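Local coordinates for protein L-fuculose phosphate aldolase (Streptococcus pneumoniae, PDB 4C24) that is an aldolase of the class II aldolase and adducin family and holds a zinc ion in a site built largely of histidines, at residues A[124-129]-A[150-155]. Sequence-based numbering, arbitrary orientation.
Sequences AGKDVR and EGRRAV. With EDO (1,2-ethanediol), chain F.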
loop_
_atom_site.group_PDB
_atom_site.type_symbol
_atom_site.label_atom_id
_atom_site.label_comp_id
_atom_site.label_asym_id
_atom_site.label_seq_id
_atom_site.Cartn_x
_atom_site.Cartn_y
_atom_site.Cartn_z
ATOM N N ALA A 124 22.067 0.127 10.140
ATOM C CA ALA A 124 22.530 -1.236 10.108
ATOM C C ALA A 124 24.009 -1.370 9.732
ATOM O O ALA A 124 24.675 -2.267 10.216
ATOM C CB ALA A 124 21.660 -2.042 9.170
ATOM N N GLY A 125 24.507 -0.472 8.887
ATOM C CA GLY A 125 25.904 -0.515 8.414
ATOM C C GLY A 125 26.006 0.148 7.057
ATOM O O GLY A 125 25.063 0.779 6.604
ATOM N N LYS A 126 27.154 0.034 6.394
ATOM C CA LYS A 126 27.259 0.679 5.059
ATOM C C LYS A 126 26.430 -0.031 4.000
ATOM O O LYS A 126 26.097 0.547 2.958
ATOM C CB LYS A 126 28.719 0.831 4.610
ATOM C CG LYS A 126 29.414 -0.480 4.302
ATOM C CD LYS A 126 30.785 -0.261 3.678
ATOM C CE LYS A 126 31.340 -1.605 3.256
ATOM N NZ LYS A 126 32.760 -1.430 2.790
ATOM N N ASP A 127 26.150 -1.301 4.255
ATOM C CA ASP A 127 25.299 -2.116 3.406
ATOM C C ASP A 127 24.742 -3.237 4.246
ATOM O O ASP A 127 25.147 -3.413 5.403
ATOM C CB ASP A 127 26.066 -2.667 2.167
ATOM C CG ASP A 127 27.327 -3.429 2.529
ATOM O OD1 ASP A 127 27.429 -3.989 3.642
ATOM O OD2 ASP A 127 28.256 -3.485 1.678
ATOM N N VAL A 128 23.787 -3.968 3.686
ATOM C CA VAL A 128 23.263 -5.178 4.315
ATOM C C VAL A 128 23.522 -6.360 3.386
ATOM O O VAL A 128 23.174 -6.331 2.195
ATOM C CB VAL A 128 21.768 -5.047 4.631
ATOM C CG1 VAL A 128 21.248 -6.330 5.245
ATOM C CG2 VAL A 128 21.544 -3.864 5.564
ATOM N N ARG A 129 24.208 -7.354 3.920
ATOM C CA ARG A 129 24.597 -8.526 3.139
ATOM C C ARG A 129 23.482 -9.542 3.052
ATOM O O ARG A 129 22.513 -9.485 3.823
ATOM C CB ARG A 129 25.802 -9.197 3.778
ATOM C CG ARG A 129 26.987 -8.289 4.047
ATOM C CD ARG A 129 28.188 -9.138 4.394
ATOM N NE ARG A 129 29.260 -8.371 5.002
ATOM C CZ ARG A 129 29.407 -8.190 6.306
ATOM N NH1 ARG A 129 28.531 -8.742 7.156
ATOM N NH2 ARG A 129 30.420 -7.463 6.759
ATOM N N GLU A 150 27.955 -10.283 10.619
ATOM C CA GLU A 150 29.144 -9.752 11.276
ATOM C C GLU A 150 29.406 -8.321 10.843
ATOM O O GLU A 150 29.399 -8.007 9.644
ATOM C CB GLU A 150 30.372 -10.616 10.991
ATOM C CG GLU A 150 30.402 -11.896 11.795
ATOM C CD GLU A 150 31.522 -12.832 11.357
ATOM O OE1 GLU A 150 32.413 -12.382 10.592
ATOM O OE2 GLU A 150 31.516 -14.015 11.772
ATOM N N GLY A 151 29.638 -7.443 11.807
ATOM C CA GLY A 151 29.921 -6.048 11.499
ATOM C C GLY A 151 28.712 -5.232 11.071
ATOM O O GLY A 151 28.846 -4.090 10.636
ATOM N N ARG A 152 27.529 -5.820 11.213
ATOM C CA ARG A 152 26.286 -5.177 10.813
ATOM C C ARG A 152 25.242 -5.421 11.877
ATOM O O ARG A 152 25.405 -6.302 12.731
ATOM C CB ARG A 152 25.770 -5.747 9.492
ATOM C CG ARG A 152 26.748 -5.628 8.316
ATOM C CD ARG A 152 26.972 -4.183 7.890
ATOM N NE ARG A 152 27.750 -4.119 6.648
ATOM C CZ ARG A 152 29.067 -4.156 6.603
ATOM N NH1 ARG A 152 29.779 -4.211 7.717
ATOM N NH2 ARG A 152 29.665 -4.124 5.422
ATOM N N ARG A 153 24.161 -4.667 11.786
ATOM C CA ARG A 153 23.002 -4.869 12.656
ATOM C C ARG A 153 21.793 -5.433 11.915
ATOM O O ARG A 153 20.706 -5.560 12.486
ATOM C CB ARG A 153 22.650 -3.568 13.376
ATOM C CG ARG A 153 23.607 -3.248 14.516
ATOM C CD ARG A 153 23.101 -2.121 15.394
ATOM N NE ARG A 153 23.480 -2.370 16.782
ATOM C CZ ARG A 153 23.049 -1.660 17.816
ATOM N NH1 ARG A 153 22.224 -0.633 17.629
ATOM N NH2 ARG A 153 23.443 -1.983 19.042
ATOM N N ALA A 154 21.953 -5.799 10.638
ATOM C CA ALA A 154 20.901 -6.494 9.925
ATOM C C ALA A 154 21.530 -7.370 8.874
ATOM O O ALA A 154 22.665 -7.117 8.476
ATOM C CB ALA A 154 19.928 -5.519 9.290
ATOM N N VAL A 155 20.776 -8.370 8.450
ATOM C CA VAL A 155 21.213 -9.292 7.398
ATOM C C VAL A 155 19.996 -9.814 6.662
ATOM O O VAL A 155 18.941 -10.025 7.264
ATOM C CB VAL A 155 22.076 -10.449 7.959
ATOM C CG1 VAL A 155 21.290 -11.371 8.864
ATOM C CG2 VAL A 155 22.699 -11.278 6.854
HETATM C C1 EDO F . 33.062 -5.682 5.531
HETATM O O1 EDO F . 32.468 -4.654 4.744
HETATM C C2 EDO F . 33.696 -5.031 6.746
HETATM O O2 EDO F . 32.716 -4.223 7.402
HETATM O O HOH W 1 24.621 -7.885 6.734
#
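Ala124 and Arg153 bring the two backbones together: Arg153 N donates to Ala124 O at 2.9 Å, in the carbonyl plane on a lone pair. From there the chains part around the side chain of Arg152, and at the far end a water joins them by donating to Ala154 O and accepting from Arg129 N. Gly125, with a phi of 153° and a CA 3.9 Å from Arg152 CD, leaves room for that side chain to pass.

The side chain of Arg152 bends at chi2 (-68°) and then runs on extended, which carries its guanidinium to the loop 124-129. There it grips Asp127 side-on, with Arg152 NE 3.0 Å from Asp127 OD1 and Arg152 NH2 2.9 Å from the same oxygen. Both nitrogens come from one face of the carboxylate, whose plane is turned 31° from the guanidinium. A weak bond from Arg152 NE to Asp127 O adds a backbone hold, while Arg152 NH1 donates to Gly151 O from above its carbonyl plane. At the outer edge, 1,2-ethanediol takes one bond each from NH1 and NH2.

The extended Arg129 crosses Arg152 at about a right angle, its NH2 lying over one guanidinium face. Arg129 NH1 reaches Glu150 O at 2.7 Å and also bonds Ala148 O, so the carbonyls ending helix 139-149 and just beyond it probably ease the closeness of two like charges.

Beneath this polar layer, Ala124 CB meets Ala154 CB at 3.9 Å, and both side chains rest on Val179 of helix 169-192. Val155 packs against Ala148 and Met149 of helix 139-149. Within the class II aldolase and adducin domain, the contact thus clamps the loop entering strand 130-131, outermost in the sheet of this chain, to the turn between helix 139-149 and the parallel neighbour 154-157, whose other side pairs with strand 161-166.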